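Long-range contacts in KLLA0F20702p (Kluyveromyces lactis, PDB 5Y5A), which binds the telomere protein Cdc13 as the Est1 component of yeast telomerase, and so probably brings the enzyme to chromosome ends: residues 415-420 with 528-533; 478-483 with 521-526; 359-364 with 423-428; 404-409 with 451-456. One frame throughout, in Å; residues are numbered along the deposited sequence.

Interaction 1 (415-420 with 528-533); sequences KNCEMF and EEHSSR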
# COMPACT_ATOMS: atom_id res chain seq x y z
N LYS A 415 -6.16 -23.74 -11.66
CA LYS A 415 -6.83 -24.75 -10.83
C LYS A 415 -6.33 -24.77 -9.40
O LYS A 415 -6.87 -25.48 -8.54
CB LYS A 415 -6.67 -26.15 -11.45
CG LYS A 415 -7.35 -26.32 -12.79
CD LYS A 415 -7.22 -27.73 -13.31
CE LYS A 415 -7.81 -27.84 -14.71
NZ LYS A 415 -7.70 -29.20 -15.29
N ASN A 416 -5.28 -23.99 -9.13
CA ASN A 416 -4.65 -23.99 -7.81
C ASN A 416 -5.56 -23.37 -6.75
O ASN A 416 -5.79 -22.16 -6.73
CB ASN A 416 -3.31 -23.23 -7.88
CG ASN A 416 -2.47 -23.39 -6.63
OD1 ASN A 416 -2.98 -23.40 -5.51
ND2 ASN A 416 -1.16 -23.52 -6.82
N CYS A 417 -6.08 -24.21 -5.85
CA CYS A 417 -6.96 -23.75 -4.78
C CYS A 417 -6.20 -23.32 -3.53
O CYS A 417 -6.79 -22.78 -2.59
CB CYS A 417 -7.96 -24.85 -4.42
SG CYS A 417 -9.08 -25.33 -5.77
N GLU A 418 -4.89 -23.54 -3.51
CA GLU A 418 -4.08 -23.24 -2.33
C GLU A 418 -3.61 -21.79 -2.28
O GLU A 418 -3.45 -21.22 -1.21
CB GLU A 418 -2.87 -24.17 -2.26
CG GLU A 418 -3.22 -25.64 -2.42
CD GLU A 418 -4.20 -26.12 -1.37
OE1 GLU A 418 -3.93 -25.90 -0.17
OE2 GLU A 418 -5.24 -26.71 -1.75
N MET A 419 -3.37 -21.20 -3.44
CA MET A 419 -2.81 -19.85 -3.49
C MET A 419 -3.79 -18.87 -4.13
O MET A 419 -4.13 -18.99 -5.30
CB MET A 419 -1.49 -19.86 -4.26
CG MET A 419 -0.44 -20.83 -3.71
SD MET A 419 0.14 -20.41 -2.05
CE MET A 419 0.94 -18.83 -2.32
N PHE A 420 -4.24 -17.90 -3.34
CA PHE A 420 -5.25 -16.96 -3.81
C PHE A 420 -4.69 -16.08 -4.92
O PHE A 420 -5.46 -15.58 -5.74
CB PHE A 420 -5.78 -16.10 -2.66
CG PHE A 420 -4.82 -15.02 -2.20
CD1 PHE A 420 -4.85 -13.76 -2.78
CD2 PHE A 420 -3.91 -15.27 -1.18
CE1 PHE A 420 -3.97 -12.77 -2.36
CE2 PHE A 420 -3.03 -14.29 -0.76
CZ PHE A 420 -3.05 -13.04 -1.36
N GLU A 528 -13.78 -23.51 -2.23
CA GLU A 528 -14.96 -22.70 -2.47
C GLU A 528 -14.57 -21.27 -2.82
O GLU A 528 -15.12 -20.70 -3.76
CB GLU A 528 -15.88 -22.73 -1.24
CG GLU A 528 -16.56 -24.09 -1.07
CD GLU A 528 -17.20 -24.27 0.28
OE1 GLU A 528 -17.84 -25.32 0.49
OE2 GLU A 528 -17.06 -23.37 1.14
N GLU A 529 -13.60 -20.71 -2.11
CA GLU A 529 -13.15 -19.35 -2.43
C GLU A 529 -12.58 -19.30 -3.85
O GLU A 529 -12.84 -18.34 -4.58
CB GLU A 529 -12.11 -18.87 -1.41
CG GLU A 529 -12.71 -18.62 -0.03
CD GLU A 529 -11.73 -17.98 0.94
OE1 GLU A 529 -10.51 -18.03 0.71
OE2 GLU A 529 -12.20 -17.41 1.95
N HIS A 530 -11.84 -20.33 -4.23
CA HIS A 530 -11.33 -20.45 -5.59
C HIS A 530 -12.48 -20.52 -6.61
O HIS A 530 -12.43 -19.89 -7.67
CB HIS A 530 -10.43 -21.69 -5.71
CG HIS A 530 -9.93 -21.95 -7.10
ND1 HIS A 530 -10.50 -22.90 -7.92
CD2 HIS A 530 -8.93 -21.39 -7.80
CE1 HIS A 530 -9.86 -22.91 -9.08
NE2 HIS A 530 -8.90 -22.00 -9.04
N SER A 531 -13.52 -21.27 -6.27
CA SER A 531 -14.69 -21.38 -7.12
C SER A 531 -15.38 -20.02 -7.28
O SER A 531 -15.75 -19.62 -8.39
CB SER A 531 -15.66 -22.41 -6.55
OG SER A 531 -16.78 -22.57 -7.40
N SER A 532 -15.53 -19.31 -6.17
CA SER A 532 -16.07 -17.96 -6.19
C SER A 532 -15.27 -17.00 -7.09
O SER A 532 -15.86 -16.20 -7.82
CB SER A 532 -16.14 -17.39 -4.77
OG SER A 532 -16.45 -16.01 -4.81
N ARG A 533 -13.93 -17.08 -7.05
CA ARG A 533 -13.10 -16.25 -7.94
C ARG A 533 -13.28 -16.65 -9.41
O ARG A 533 -13.24 -15.80 -10.30
CB ARG A 533 -11.62 -16.35 -7.57
CG ARG A 533 -11.26 -15.67 -6.25
CD ARG A 533 -9.74 -15.64 -6.05
NE ARG A 533 -9.39 -14.95 -4.81
CZ ARG A 533 -9.17 -15.55 -3.65
NH1 ARG A 533 -9.25 -16.88 -3.55
NH2 ARG A 533 -8.85 -14.83 -2.59

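Interaction 2 (478-483 with 521-526); sequences RDYFYE and KNKLTA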
# COMPACT_ATOMS: atom_id res chain seq x y z
N ARG A 478 -21.21 -12.81 -2.50
CA ARG A 478 -20.36 -13.35 -1.45
C ARG A 478 -20.69 -12.72 -0.11
O ARG A 478 -21.45 -11.75 -0.03
CB ARG A 478 -18.90 -13.09 -1.79
CG ARG A 478 -18.61 -11.62 -1.94
CD ARG A 478 -17.16 -11.41 -2.21
NE ARG A 478 -16.83 -10.01 -2.46
CZ ARG A 478 -15.58 -9.58 -2.55
NH1 ARG A 478 -14.59 -10.44 -2.40
NH2 ARG A 478 -15.33 -8.30 -2.79
N ASP A 479 -20.10 -13.25 0.96
CA ASP A 479 -20.45 -12.80 2.30
C ASP A 479 -19.34 -12.02 2.99
O ASP A 479 -19.56 -11.45 4.06
CB ASP A 479 -20.85 -14.00 3.15
CG ASP A 479 -22.16 -14.62 2.70
OD1 ASP A 479 -22.98 -13.88 2.11
OD2 ASP A 479 -22.37 -15.83 2.92
N TYR A 480 -18.16 -11.98 2.38
CA TYR A 480 -17.03 -11.29 2.98
C TYR A 480 -15.93 -10.97 1.96
O TYR A 480 -15.94 -11.50 0.85
CB TYR A 480 -16.45 -12.13 4.13
CG TYR A 480 -15.93 -13.51 3.72
CD1 TYR A 480 -14.61 -13.68 3.33
CD2 TYR A 480 -16.76 -14.62 3.76
CE1 TYR A 480 -14.13 -14.93 2.97
CE2 TYR A 480 -16.29 -15.88 3.39
CZ TYR A 480 -14.97 -16.02 3.00
OH TYR A 480 -14.49 -17.26 2.64
N PHE A 481 -15.01 -10.11 2.36
CA PHE A 481 -13.89 -9.71 1.51
C PHE A 481 -12.81 -10.79 1.46
O PHE A 481 -12.56 -11.48 2.45
CB PHE A 481 -13.28 -8.40 2.00
CG PHE A 481 -13.89 -7.17 1.40
CD1 PHE A 481 -15.07 -7.25 0.66
CD2 PHE A 481 -13.29 -5.93 1.55
CE1 PHE A 481 -15.63 -6.12 0.11
CE2 PHE A 481 -13.85 -4.79 1.00
CZ PHE A 481 -15.02 -4.89 0.28
N TYR A 482 -12.17 -10.93 0.30
CA TYR A 482 -11.05 -11.85 0.14
C TYR A 482 -9.72 -11.12 0.35
O TYR A 482 -9.70 -9.89 0.50
CB TYR A 482 -11.09 -12.52 -1.24
CG TYR A 482 -12.35 -13.32 -1.50
CD1 TYR A 482 -13.07 -13.89 -0.46
CD2 TYR A 482 -12.83 -13.49 -2.79
CE1 TYR A 482 -14.23 -14.61 -0.69
CE2 TYR A 482 -13.99 -14.22 -3.04
CZ TYR A 482 -14.68 -14.77 -1.98
OH TYR A 482 -15.83 -15.48 -2.21
N GLU A 483 -8.62 -11.87 0.37
CA GLU A 483 -7.30 -11.31 0.68
C GLU A 483 -6.99 -10.11 -0.20
O GLU A 483 -6.58 -9.06 0.31
CB GLU A 483 -6.19 -12.36 0.52
CG GLU A 483 -6.17 -13.45 1.60
CD GLU A 483 -6.89 -14.72 1.17
OE1 GLU A 483 -7.87 -14.63 0.39
OE2 GLU A 483 -6.47 -15.81 1.62
N LYS A 521 -18.64 -15.76 10.27
CA LYS A 521 -19.07 -17.09 10.66
C LYS A 521 -19.09 -18.01 9.44
O LYS A 521 -18.81 -19.21 9.54
CB LYS A 521 -20.46 -17.05 11.30
CG LYS A 521 -20.62 -15.96 12.35
CD LYS A 521 -22.02 -15.99 12.96
CE LYS A 521 -22.21 -14.88 13.98
NZ LYS A 521 -23.55 -14.94 14.64
N ASN A 522 -19.42 -17.43 8.29
CA ASN A 522 -19.39 -18.16 7.04
C ASN A 522 -18.07 -17.96 6.31
O ASN A 522 -17.97 -17.15 5.40
CB ASN A 522 -20.54 -17.73 6.13
CG ASN A 522 -20.46 -18.34 4.74
OD1 ASN A 522 -20.19 -17.64 3.76
ND2 ASN A 522 -20.68 -19.65 4.65
N LYS A 523 -17.04 -18.68 6.75
CA LYS A 523 -15.80 -18.73 5.99
C LYS A 523 -15.82 -19.97 5.11
O LYS A 523 -16.15 -21.07 5.56
CB LYS A 523 -14.58 -18.73 6.90
CG LYS A 523 -13.26 -18.70 6.14
CD LYS A 523 -12.08 -18.65 7.10
CE LYS A 523 -10.76 -18.65 6.35
NZ LYS A 523 -9.59 -18.60 7.27
N LEU A 524 -15.48 -19.78 3.84
CA LEU A 524 -15.52 -20.86 2.87
C LEU A 524 -14.19 -21.58 2.81
O LEU A 524 -13.16 -21.02 3.21
CB LEU A 524 -15.89 -20.30 1.50
CG LEU A 524 -17.18 -19.47 1.45
CD1 LEU A 524 -17.24 -18.65 0.18
CD2 LEU A 524 -18.39 -20.39 1.57
N THR A 525 -14.19 -22.81 2.32
CA THR A 525 -12.95 -23.53 2.08
C THR A 525 -12.11 -22.77 1.05
O THR A 525 -12.63 -21.92 0.32
CB THR A 525 -13.18 -24.95 1.58
OG1 THR A 525 -13.71 -24.90 0.25
CG2 THR A 525 -14.16 -25.69 2.48
N ALA A 526 -10.83 -23.09 0.98
CA ALA A 526 -9.96 -22.50 -0.03
C ALA A 526 -10.51 -22.83 -1.41
O ALA A 526 -10.43 -22.02 -2.33
CB ALA A 526 -8.54 -22.99 0.13

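Interaction 3 (359-364 with 423-428); sequences SMIFQD and LAMARI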
# COMPACT_ATOMS: atom_id res chain seq x y z
N SER A 359 4.08 -14.13 -4.21
CA SER A 359 3.66 -13.01 -3.41
C SER A 359 4.34 -11.71 -3.86
O SER A 359 3.73 -10.64 -3.84
CB SER A 359 3.94 -13.27 -1.93
OG SER A 359 3.73 -12.10 -1.17
N MET A 360 5.60 -11.82 -4.27
CA MET A 360 6.34 -10.66 -4.77
C MET A 360 5.87 -10.30 -6.18
O MET A 360 5.88 -9.13 -6.59
CB MET A 360 7.86 -10.94 -4.75
CG MET A 360 8.72 -9.76 -5.23
SD MET A 360 8.49 -8.25 -4.23
CE MET A 360 9.22 -8.82 -2.70
N ILE A 361 5.44 -11.31 -6.93
CA ILE A 361 4.95 -11.05 -8.29
C ILE A 361 3.64 -10.30 -8.21
O ILE A 361 3.37 -9.38 -9.00
CB ILE A 361 4.78 -12.37 -9.08
CG1 ILE A 361 6.16 -12.95 -9.42
CG2 ILE A 361 3.97 -12.12 -10.34
CD1 ILE A 361 6.14 -14.38 -9.90
N PHE A 362 2.84 -10.67 -7.22
CA PHE A 362 1.59 -10.00 -6.94
C PHE A 362 1.85 -8.53 -6.62
O PHE A 362 1.20 -7.64 -7.15
CB PHE A 362 0.90 -10.73 -5.78
CG PHE A 362 -0.49 -10.24 -5.47
CD1 PHE A 362 -1.58 -10.76 -6.14
CD2 PHE A 362 -0.71 -9.30 -4.48
CE1 PHE A 362 -2.87 -10.32 -5.85
CE2 PHE A 362 -1.99 -8.87 -4.18
CZ PHE A 362 -3.07 -9.38 -4.87
N GLN A 363 2.82 -8.29 -5.74
CA GLN A 363 3.16 -6.91 -5.37
C GLN A 363 3.62 -6.12 -6.59
O GLN A 363 3.22 -4.97 -6.76
CB GLN A 363 4.25 -6.89 -4.29
CG GLN A 363 4.46 -5.50 -3.71
CD GLN A 363 5.37 -5.50 -2.50
OE1 GLN A 363 4.91 -5.63 -1.36
NE2 GLN A 363 6.67 -5.35 -2.74
N ASP A 364 4.42 -6.75 -7.44
CA ASP A 364 4.92 -6.13 -8.65
C ASP A 364 3.78 -5.66 -9.56
O ASP A 364 3.85 -4.58 -10.15
CB ASP A 364 5.82 -7.10 -9.43
CG ASP A 364 7.24 -7.16 -8.87
OD1 ASP A 364 7.50 -6.60 -7.78
OD2 ASP A 364 8.09 -7.80 -9.53
N LEU A 423 -5.63 -16.25 -9.24
CA LEU A 423 -6.87 -15.69 -9.77
C LEU A 423 -7.12 -14.27 -9.25
O LEU A 423 -7.81 -13.48 -9.88
CB LEU A 423 -8.05 -16.60 -9.44
CG LEU A 423 -8.06 -17.96 -10.17
CD1 LEU A 423 -9.39 -18.66 -9.97
CD2 LEU A 423 -7.78 -17.80 -11.66
N ALA A 424 -6.53 -13.93 -8.10
CA ALA A 424 -6.63 -12.57 -7.57
C ALA A 424 -5.98 -11.56 -8.50
O ALA A 424 -6.48 -10.45 -8.67
CB ALA A 424 -5.99 -12.48 -6.19
N MET A 425 -4.87 -11.95 -9.12
CA MET A 425 -4.19 -11.08 -10.08
C MET A 425 -5.07 -10.81 -11.29
O MET A 425 -5.13 -9.69 -11.79
CB MET A 425 -2.85 -11.69 -10.51
CG MET A 425 -1.74 -11.53 -9.46
SD MET A 425 -0.09 -12.05 -10.00
CE MET A 425 -0.37 -13.77 -10.40
N ALA A 426 -5.77 -11.84 -11.76
CA ALA A 426 -6.71 -11.64 -12.87
C ALA A 426 -7.85 -10.69 -12.47
O ALA A 426 -8.27 -9.86 -13.29
CB ALA A 426 -7.27 -12.98 -13.35
N ARG A 427 -8.35 -10.80 -11.24
CA ARG A 427 -9.43 -9.92 -10.77
C ARG A 427 -8.98 -8.47 -10.79
O ARG A 427 -9.72 -7.57 -11.19
CB ARG A 427 -9.88 -10.27 -9.35
CG ARG A 427 -10.75 -11.50 -9.22
CD ARG A 427 -11.25 -11.62 -7.79
NE ARG A 427 -12.10 -10.49 -7.42
CZ ARG A 427 -12.21 -10.02 -6.18
NH1 ARG A 427 -13.01 -9.00 -5.91
NH2 ARG A 427 -11.51 -10.58 -5.19
N ILE A 428 -7.76 -8.26 -10.33
CA ILE A 428 -7.20 -6.94 -10.18
C ILE A 428 -6.99 -6.25 -11.54
O ILE A 428 -7.31 -5.06 -11.69
CB ILE A 428 -5.90 -7.04 -9.38
CG1 ILE A 428 -6.25 -7.31 -7.92
CG2 ILE A 428 -5.04 -5.80 -9.53
CD1 ILE A 428 -5.09 -7.74 -7.11

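Interaction 4 (404-409 with 451-456); sequences HLIDKV and QSMVNL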
# COMPACT_ATOMS: atom_id res chain seq x y z
N HIS A 404 2.24 -11.62 -20.09
CA HIS A 404 3.27 -12.52 -19.60
C HIS A 404 2.78 -13.25 -18.34
O HIS A 404 2.88 -14.47 -18.24
CB HIS A 404 4.57 -11.76 -19.31
CG HIS A 404 5.72 -12.64 -18.98
ND1 HIS A 404 6.31 -13.47 -19.91
CD2 HIS A 404 6.40 -12.83 -17.83
CE1 HIS A 404 7.31 -14.13 -19.35
NE2 HIS A 404 7.38 -13.76 -18.08
N LEU A 405 2.22 -12.49 -17.40
CA LEU A 405 1.59 -13.07 -16.21
C LEU A 405 0.53 -14.09 -16.55
O LEU A 405 0.49 -15.17 -15.99
CB LEU A 405 0.95 -11.98 -15.34
CG LEU A 405 1.84 -11.25 -14.35
CD1 LEU A 405 0.98 -10.45 -13.39
CD2 LEU A 405 2.72 -12.25 -13.62
N ILE A 406 -0.37 -13.72 -17.46
CA ILE A 406 -1.45 -14.61 -17.85
C ILE A 406 -0.91 -15.85 -18.57
O ILE A 406 -1.21 -16.98 -18.17
CB ILE A 406 -2.45 -13.89 -18.76
CG1 ILE A 406 -3.12 -12.75 -17.99
CG2 ILE A 406 -3.49 -14.89 -19.30
CD1 ILE A 406 -3.76 -11.70 -18.85
N ASP A 407 -0.12 -15.65 -19.61
CA ASP A 407 0.35 -16.76 -20.43
C ASP A 407 1.26 -17.71 -19.66
O ASP A 407 1.11 -18.92 -19.77
CB ASP A 407 1.09 -16.25 -21.68
CG ASP A 407 0.19 -15.46 -22.62
OD1 ASP A 407 -1.04 -15.40 -22.38
OD2 ASP A 407 0.70 -14.88 -23.60
N LYS A 408 2.20 -17.20 -18.87
CA LYS A 408 3.20 -18.10 -18.29
C LYS A 408 2.91 -18.48 -16.85
O LYS A 408 3.53 -19.41 -16.32
CB LYS A 408 4.61 -17.48 -18.38
CG LYS A 408 5.00 -16.94 -19.75
CD LYS A 408 5.04 -18.02 -20.80
CE LYS A 408 5.41 -17.42 -22.15
NZ LYS A 408 5.24 -18.41 -23.25
N VAL A 409 1.97 -17.80 -16.20
CA VAL A 409 1.75 -18.10 -14.78
C VAL A 409 0.31 -18.52 -14.48
O VAL A 409 0.08 -19.67 -14.09
CB VAL A 409 2.13 -16.89 -13.87
CG1 VAL A 409 2.00 -17.28 -12.42
CG2 VAL A 409 3.55 -16.43 -14.16
N GLN A 451 -6.26 -11.96 -26.62
CA GLN A 451 -5.96 -13.38 -26.82
C GLN A 451 -5.73 -14.09 -25.47
O GLN A 451 -6.24 -15.19 -25.25
CB GLN A 451 -4.74 -13.55 -27.72
CG GLN A 451 -4.38 -15.01 -27.99
CD GLN A 451 -5.43 -15.70 -28.85
OE1 GLN A 451 -5.60 -15.36 -30.02
NE2 GLN A 451 -6.14 -16.66 -28.27
N SER A 452 -4.98 -13.45 -24.58
CA SER A 452 -4.69 -14.04 -23.27
C SER A 452 -5.94 -14.25 -22.43
O SER A 452 -6.10 -15.29 -21.80
CB SER A 452 -3.70 -13.15 -22.50
OG SER A 452 -2.37 -13.36 -22.96
N MET A 453 -6.84 -13.27 -22.42
CA MET A 453 -8.06 -13.38 -21.63
C MET A 453 -9.01 -14.42 -22.20
O MET A 453 -9.73 -15.08 -21.45
CB MET A 453 -8.76 -12.02 -21.53
CG MET A 453 -8.05 -11.04 -20.59
SD MET A 453 -7.43 -11.83 -19.09
CE MET A 453 -8.88 -11.85 -18.06
N VAL A 454 -9.02 -14.54 -23.52
CA VAL A 454 -9.79 -15.59 -24.20
C VAL A 454 -9.32 -16.99 -23.77
O VAL A 454 -10.14 -17.86 -23.44
CB VAL A 454 -9.67 -15.44 -25.73
CG1 VAL A 454 -10.03 -16.75 -26.44
CG2 VAL A 454 -10.55 -14.27 -26.22
N ASN A 455 -8.00 -17.20 -23.77
CA ASN A 455 -7.42 -18.48 -23.34
C ASN A 455 -7.76 -18.79 -21.89
O ASN A 455 -8.13 -19.92 -21.57
CB ASN A 455 -5.90 -18.48 -23.52
CG ASN A 455 -5.48 -18.43 -24.96
OD1 ASN A 455 -6.27 -18.75 -25.86
ND2 ASN A 455 -4.24 -18.04 -25.21
N LEU A 456 -7.63 -17.79 -21.03
CA LEU A 456 -7.92 -17.95 -19.61
C LEU A 456 -9.40 -18.22 -19.40
O LEU A 456 -9.78 -19.14 -18.69
CB LEU A 456 -7.48 -16.71 -18.81
CG LEU A 456 -7.66 -16.89 -17.31
CD1 LEU A 456 -6.83 -18.09 -16.83
CD2 LEU A 456 -7.27 -15.62 -16.55

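Interaction 1 (415-420 with 528-533)
The imidazole of H530 lies against the main chain of K415 and N416 and the sulfur of C417, with the carbonyl oxygen of K415 over one of its faces. CG stands anti to the backbone N (chi1 176°), which sends the ring out from helix 526-546 into the loop. Its CD2 carbon comes within 3.4 Å of the backbone O of N416, and its ND1 lies 3.5 Å from SG of C417, whose sulfur approaches the ring obliquely, 4.0 Å from its centroid. The small, polarisable thiol suits a place so close to an aromatic ring. H530 also spends its NE2 on a hydrogen bond to the carbonyl of F414, just before the segment, so the imidazole is both packed and anchored.

One helical turn on, the guanidinium of R533 carries CB of F420 over one face, near the rim, with CB 3.3 Å from NH2. The ring of F420 is tilted by 34° to the guanidinium and meets NH2 only obliquely; the arginine's salt bridges go to E484 (from NE) and E483 (from NH2). An arginine fits here because its flat group can pack against carbon while its N-H groups reach two acids.

The loop keeps its shape through N416, whose OD1 accepts from the backbone N of E418 at 2.8 Å and from that of M419 at 3.0 Å, while ND2 holds E413. These two bonds are those of an Asx turn and an Asx motif, here in the connection between helices 385-410 and 421-433 of the Est1 DNA/RNA-binding region.

Interaction 2 (478-483 with 521-526)
Two irregular loop segments pass one another here, D479 nearest N522 and Y480 nearest K523, with the CA atoms of the first pair 7.2 Å apart and those of the second 8.1 Å. No main-chain bond joins them; the gap is bridged by the side chain of Y480. Its CG sits between the backbone N and the carbonyl carbon (chi1 61°), and the ring reaches across so that its hydroxyl meets segment 521-526.

The backbone N of L524 approaches at the ring edge, near the ring plane, and donates to OH of Y480 at 3.0 Å in an almost straight bond (168°). The side of the ring rests on the loop as well: CE2 of Y480 is near the carbonyl O of N522, a poorly ordered residue, and 4.2 Å from CG of L524. CB of L524 lies 3.5 Å from OH of Y480, and its CD1 is 4.2 Å from OH of Y482. A leucine suits this place, giving the loop an apolar branch to lay along two tyrosines.

The tyrosines also support one another, CE1 of Y480 lying in plane at the edge of the Y482 ring, while NH1 of R478 lies over a face of that ring. Between them, F481 packs on an apolar side chain of the bound peptide. T525 then caps helix 526-546 through E528.

The hydroxyl of Y482 is hydrogen-bonded to S532. Besides accepting from L524, that of Y480 is hydrogen-bonded to E529, probably as donor; the phenol of Y480 is likely to be polarised by the carboxylate of E529, which should strengthen it as an acceptor for the amide.

Interaction 3 (359-364 with 423-428)
The ring of F362 is the flat group that carries this contact, and its CD1, CE1 and CZ atoms meet three side chains of helix 421-433, each coming in obliquely. M425 brings CG to 3.4 Å from CD1, A424 sets its CB 3.8 Å from CE1, and I428 touches CZ with CD1 at 3.4 Å, crossing the phenylalanine at about a right angle. With CG anti to the backbone N (chi1 -173°), the ring swings across to the neighbouring helix.

M425 slides past F362 in the opposite direction, then bends at its last torsion, so that SD lies 4.0 Å from CA of F362 and 4.1 Å from CG2 of I361. Flexible methionine can follow such an uneven surface, while the small A424 leaves room for the ring. The segment axes are practically parallel (3°) and 10.7 Å apart, a spacing filled by these large side chains. E484 and M487 of helix 483-487 also touch the ring.

Cutting F362 back to an alanine would probably open a gap between the helices and leave the CD1 of I428 and the CG of M425 without their aromatic partner.

Across these segments the contact is wholly apolar, without a hydrogen bond, so its stability probably rests on shape fit and the exclusion of water; the charged R427 points its bonds to D500, E484 and D485 instead.

Interaction 4 (404-409 with 451-456)
I406 of helix 385-410 points toward helix 447-462 and divides its two branches among the residues facing it. CG2, anti to the backbone N, sits 3.6 Å from CB of S452 and equally close to that residue's carbonyl O; it also approaches CB of L456, at 4.4 Å. The other branch carries CD1 to 3.7 Å from SD of M453, the two chains crossing at about a right angle. M453 is turned away at its CB, and it is the bends at chi2 and chi3 that bring the sulfur back to the isoleucine. A branched isoleucine suits this spot because it can meet S452 and L456 with one branch and M453 with the other.

The segment axes come within 9.5 Å and cross at 39°, a closeness consistent with the small side chain of S452. Helix 421-433 lies between the two in the sequence and meets both, L405 resting on M425 and M453 on M430, so the contact belongs to the packed helical array of this TPR-clan region. I406 and D407 both lie in a wider, pi-type turn of their helix.

At the more open margin D407 replaces apolar packing with a polar link. The OG of S452 donates to OD1 of D407 over a short 2.5 Å, arriving on the syn side and 27° out of the carboxylate plane. A leucine in place of D407 would probably leave this buried hydroxyl with little more than its weak bond to the carbonyl of S448. Next to it on helix 447-462, Q451 steadies N455 through NE2 and OD1, 3.2 Å apart.

Interactions 3 and 4 are buried helix pairings, while interaction 1, a loop against helix 526-546, lies at the surface and interaction 2, loop against loop, is partly buried. Interactions 3 and 4 meet where L405 packs on I361 and M425, linking helices 339-379, 385-410, 421-433 and 447-462. Interaction 1 brings helix 526-546 against this group, L423 touching both H530 and R533. Interaction 2 lies at the start of the same helix and is joined to interaction 1 by the probable hydrogen bonds Y480-E529 and Y482-S532. Chemistry follows place: carbon and sulfur dominate in interaction 3, interaction 4 adds one serine-aspartate bond, and interactions 1 and 2 rely on imidazole, guanidinium and phenol groups.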